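Local coordinates for TATA-box-binding protein (Methanococcus jannaschii, PDB 2Z8U) that probably binds the TATA box of archaeal promoters as a general factor for transcription initiation by RNA polymerase, at residues E12-K23 against P102-A113. Numbering follows the deposited sequence.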
loop_
_atom_site.group_PDB
_atom_site.type_symbol
_atom_site.label_atom_id
_atom_site.label_comp_id
_atom_site.label_asym_id
_atom_site.label_seq_id
_atom_site.Cartn_x
_atom_site.Cartn_y
_atom_site.Cartn_z
ATOM N N GLU B 12 26.600 28.793 -11.918
ATOM C CA GLU B 12 25.630 29.401 -12.813
ATOM C C GLU B 12 24.881 28.331 -13.594
ATOM O O GLU B 12 25.456 27.295 -13.910
ATOM C CB GLU B 12 26.361 30.351 -13.769
ATOM C CG GLU B 12 25.474 31.406 -14.382
ATOM C CD GLU B 12 26.242 32.444 -15.198
ATOM O OE1 GLU B 12 25.613 33.043 -16.084
ATOM O OE2 GLU B 12 27.449 32.647 -14.975
ATOM N N ILE B 13 23.608 28.598 -13.905
ATOM C CA ILE B 13 22.744 27.694 -14.655
ATOM C C ILE B 13 22.996 27.785 -16.162
ATOM O O ILE B 13 23.033 28.881 -16.726
ATOM C CB ILE B 13 21.232 28.004 -14.354
ATOM C CG1 ILE B 13 20.835 27.527 -12.947
ATOM C CG2 ILE B 13 20.292 27.511 -15.472
ATOM C CD1 ILE B 13 21.058 26.031 -12.653
ATOM N N LYS B 14 23.180 26.631 -16.795
ATOM C CA LYS B 14 23.179 26.522 -18.258
ATOM C C LYS B 14 22.054 25.593 -18.662
ATOM O O LYS B 14 21.972 24.478 -18.147
ATOM C CB LYS B 14 24.521 25.963 -18.751
ATOM C CG LYS B 14 24.525 25.603 -20.243
ATOM C CD LYS B 14 25.947 25.370 -20.768
ATOM C CE LYS B 14 25.959 25.182 -22.295
ATOM N NZ LYS B 14 24.977 26.070 -23.011
ATOM N N ILE B 15 21.183 26.045 -19.576
ATOM C CA ILE B 15 20.105 25.203 -20.081
ATOM C C ILE B 15 20.709 24.370 -21.206
ATOM O O ILE B 15 21.392 24.901 -22.104
ATOM C CB ILE B 15 18.914 26.043 -20.584
ATOM C CG1 ILE B 15 18.401 26.971 -19.465
ATOM C CG2 ILE B 15 17.813 25.147 -21.198
ATOM C CD1 ILE B 15 17.906 26.255 -18.235
ATOM N N VAL B 16 20.532 23.065 -21.115
ATOM C CA VAL B 16 21.171 22.165 -22.062
ATOM C C VAL B 16 20.141 21.655 -23.048
ATOM O O VAL B 16 20.427 21.509 -24.234
ATOM C CB VAL B 16 21.961 21.028 -21.362
ATOM C CG1 VAL B 16 22.344 19.942 -22.358
ATOM C CG2 VAL B 16 23.236 21.591 -20.717
ATOM N N ASN B 17 18.930 21.422 -22.574
ATOM C CA ASN B 17 17.856 21.076 -23.471
ATOM C C ASN B 17 16.499 21.536 -22.972
ATOM O O ASN B 17 16.331 21.853 -21.806
ATOM C CB ASN B 17 17.895 19.571 -23.865
ATOM C CG ASN B 17 17.089 18.649 -22.934
ATOM O OD1 ASN B 17 17.591 17.607 -22.513
ATOM N ND2 ASN B 17 15.831 18.972 -22.690
ATOM N N VAL B 18 15.526 21.586 -23.872
ATOM C CA VAL B 18 14.154 21.873 -23.458
ATOM C C VAL B 18 13.224 20.851 -24.103
ATOM O O VAL B 18 13.585 20.266 -25.127
ATOM C CB VAL B 18 13.709 23.300 -23.837
ATOM C CG1 VAL B 18 14.615 24.363 -23.233
ATOM C CG2 VAL B 18 13.615 23.490 -25.377
ATOM N N VAL B 19 12.081 20.584 -23.468
ATOM C CA VAL B 19 10.993 19.826 -24.090
ATOM C C VAL B 19 9.847 20.835 -24.203
ATOM O O VAL B 19 9.538 21.510 -23.234
ATOM C CB VAL B 19 10.595 18.586 -23.243
ATOM C CG1 VAL B 19 9.349 17.863 -23.831
ATOM C CG2 VAL B 19 11.788 17.616 -23.106
ATOM N N VAL B 20 9.264 20.980 -25.383
ATOM C CA VAL B 20 8.162 21.920 -25.573
ATOM C C VAL B 20 6.931 21.214 -26.148
ATOM O O VAL B 20 7.054 20.143 -26.779
ATOM C CB VAL B 20 8.550 23.096 -26.501
ATOM C CG1 VAL B 20 9.785 23.861 -25.961
ATOM C CG2 VAL B 20 8.788 22.618 -27.966
ATOM N N SER B 21 5.762 21.804 -25.911
ATOM C CA SER B 21 4.533 21.353 -26.569
ATOM C C SER B 21 3.844 22.509 -27.254
ATOM O O SER B 21 4.050 23.678 -26.896
ATOM C CB SER B 21 3.542 20.741 -25.555
ATOM O OG SER B 21 3.250 21.692 -24.538
ATOM N N THR B 22 3.006 22.179 -28.240
ATOM C CA THR B 22 2.133 23.153 -28.827
ATOM C C THR B 22 0.979 22.423 -29.523
ATOM O O THR B 22 0.884 21.190 -29.448
ATOM C CB THR B 22 2.895 24.108 -29.797
ATOM O OG1 THR B 22 2.038 25.193 -30.140
ATOM C CG2 THR B 22 3.331 23.391 -31.081
ATOM N N LYS B 23 0.096 23.190 -30.150
ATOM C CA LYS B 23 -0.957 22.647 -30.974
ATOM C C LYS B 23 -0.871 23.329 -32.338
ATOM O O LYS B 23 -0.878 24.552 -32.420
ATOM C CB LYS B 23 -2.318 22.885 -30.315
ATOM C CG LYS B 23 -3.470 22.151 -31.030
ATOM C CD LYS B 23 -4.709 22.095 -30.132
ATOM C CE LYS B 23 -5.793 21.222 -30.764
ATOM N NZ LYS B 23 -6.463 20.436 -29.690
ATOM N N PRO B 102 1.680 29.243 -33.717
ATOM C CA PRO B 102 1.342 28.564 -32.463
ATOM C C PRO B 102 2.205 29.051 -31.309
ATOM O O PRO B 102 3.353 29.460 -31.520
ATOM C CB PRO B 102 1.636 27.084 -32.780
ATOM C CG PRO B 102 2.762 27.127 -33.750
ATOM C CD PRO B 102 2.523 28.385 -34.588
ATOM N N GLU B 103 1.657 29.046 -30.093
ATOM C CA GLU B 103 2.450 29.382 -28.921
ATOM C C GLU B 103 3.193 28.145 -28.411
ATOM O O GLU B 103 2.595 27.083 -28.198
ATOM C CB GLU B 103 1.564 30.010 -27.838
ATOM C CG GLU B 103 2.293 30.240 -26.557
ATOM C CD GLU B 103 1.420 30.856 -25.504
ATOM O OE1 GLU B 103 0.210 31.006 -25.746
ATOM O OE2 GLU B 103 1.964 31.166 -24.422
ATOM N N ILE B 104 4.513 28.256 -28.284
ATOM C CA ILE B 104 5.334 27.145 -27.846
ATOM C C ILE B 104 5.458 27.175 -26.307
ATOM O O ILE B 104 5.897 28.186 -25.759
ATOM C CB ILE B 104 6.730 27.227 -28.501
ATOM C CG1 ILE B 104 6.627 27.362 -30.039
ATOM C CG2 ILE B 104 7.628 26.067 -28.037
ATOM C CD1 ILE B 104 5.805 26.323 -30.752
ATOM N N LYS B 105 5.064 26.088 -25.635
ATOM C CA LYS B 105 5.084 25.996 -24.154
ATOM C C LYS B 105 6.217 25.093 -23.662
ATOM O O LYS B 105 6.369 23.960 -24.151
ATOM C CB LYS B 105 3.728 25.450 -23.647
ATOM C CG LYS B 105 3.677 25.204 -22.131
ATOM C CD LYS B 105 2.238 25.242 -21.662
ATOM C CE LYS B 105 1.814 23.933 -21.045
ATOM N NZ LYS B 105 0.319 23.820 -20.976
ATOM N N ILE B 106 6.999 25.557 -22.686
ATOM C CA ILE B 106 8.029 24.700 -22.113
ATOM C C ILE B 106 7.381 23.658 -21.207
ATOM O O ILE B 106 6.629 24.007 -20.316
ATOM C CB ILE B 106 9.138 25.515 -21.348
ATOM C CG1 ILE B 106 10.019 26.273 -22.354
ATOM C CG2 ILE B 106 10.015 24.590 -20.508
ATOM C CD1 ILE B 106 10.844 27.425 -21.701
ATOM N N GLN B 107 7.666 22.385 -21.464
ATOM C CA GLN B 107 7.190 21.305 -20.616
ATOM C C GLN B 107 8.257 20.795 -19.663
ATOM O O GLN B 107 7.942 20.343 -18.571
ATOM C CB GLN B 107 6.700 20.129 -21.441
ATOM C CG GLN B 107 5.452 20.419 -22.238
ATOM C CD GLN B 107 4.232 20.626 -21.355
ATOM O OE1 GLN B 107 4.216 20.227 -20.183
ATOM N NE2 GLN B 107 3.207 21.268 -21.911
ATOM N N ASN B 108 9.496 20.787 -20.119
ATOM C CA ASN B 108 10.625 20.307 -19.310
ATOM C C ASN B 108 11.913 20.995 -19.766
ATOM O O ASN B 108 11.988 21.515 -20.873
ATOM C CB ASN B 108 10.778 18.777 -19.460
ATOM C CG ASN B 108 11.234 18.085 -18.174
ATOM O OD1 ASN B 108 12.031 18.624 -17.409
ATOM N ND2 ASN B 108 10.732 16.855 -17.951
ATOM N N MET B 109 12.926 20.997 -18.901
ATOM C CA MET B 109 14.267 21.483 -19.262
ATOM C C MET B 109 15.297 20.719 -18.466
ATOM O O MET B 109 15.028 20.301 -17.340
ATOM C CB MET B 109 14.461 22.965 -18.926
ATOM C CG MET B 109 13.322 23.894 -19.260
ATOM S SD MET B 109 13.493 25.585 -18.636
ATOM C CE MET B 109 14.453 26.306 -19.949
ATOM N N VAL B 110 16.477 20.547 -19.049
ATOM C CA VAL B 110 17.635 20.039 -18.325
ATOM C C VAL B 110 18.542 21.259 -18.158
ATOM O O VAL B 110 18.847 21.942 -19.142
ATOM C CB VAL B 110 18.390 18.934 -19.113
ATOM C CG1 VAL B 110 19.743 18.614 -18.479
ATOM C CG2 VAL B 110 17.556 17.644 -19.217
ATOM N N ALA B 111 18.910 21.553 -16.907
ATOM C CA ALA B 111 19.871 22.600 -16.597
ATOM C C ALA B 111 21.043 21.924 -15.896
ATOM O O ALA B 111 20.870 20.929 -15.160
ATOM C CB ALA B 111 19.264 23.628 -15.693
ATOM N N THR B 112 22.234 22.473 -16.127
ATOM C CA THR B 112 23.434 22.009 -15.444
ATOM C C THR B 112 24.144 23.181 -14.762
ATOM O O THR B 112 24.003 24.365 -15.160
ATOM C CB THR B 112 24.419 21.292 -16.406
ATOM O OG1 THR B 112 24.845 22.202 -17.438
ATOM C CG2 THR B 112 23.757 20.047 -17.058
ATOM N N ALA B 113 24.881 22.835 -13.707
ATOM C CA ALA B 113 25.697 23.794 -12.995
ATOM C C ALA B 113 26.855 23.044 -12.336
ATOM O O ALA B 113 26.898 21.823 -12.318
ATOM C CB ALA B 113 24.875 24.553 -11.978
#
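Val19 O is gripped by two backbone donors from the same face of its carbonyl plane: Gln107 N at 2.7 Å and Asn108 N at 3.2 Å. Gln107 and Asn108 together face Val19, a classic beta bulge, and Val16 and Asn17 form its counterpart on the other strand, both paired opposite Val110. Val16 N gives Val110 O a nearly straight bond of 2.8 Å (176°), while the one from Asn17 N is weak. The antiparallel pair 14-23 and 105-113 is the central seam of the TBP saddle, where the first strands of the two repeats join their halves into one continuous sheet; the matching bulges are consistent with the pseudo-twofold that relates the repeats.

On the face carrying Ile15, Val18 and Met109, the Met109 chain bends at its last torsion (chi3 86°), bringing its CE to 3.8 Å from both Ile15 CG2 and Val18 CG1. Helix 77-94 packs on this same face near Val20, and helix 168-183 near Ile15. The opposite face, with Val19 and Asn108, probably corresponds to the concave underside that binds DNA in TBP relatives; here Glu134 of a second subunit packs on Val16 and Asn17. Toward the 102 end, Gln107 NE2 donates to Ser21 OG at 2.7 Å, nearly straight (166°), with the hydroxyl oxygen close to the Gln107 amide plane.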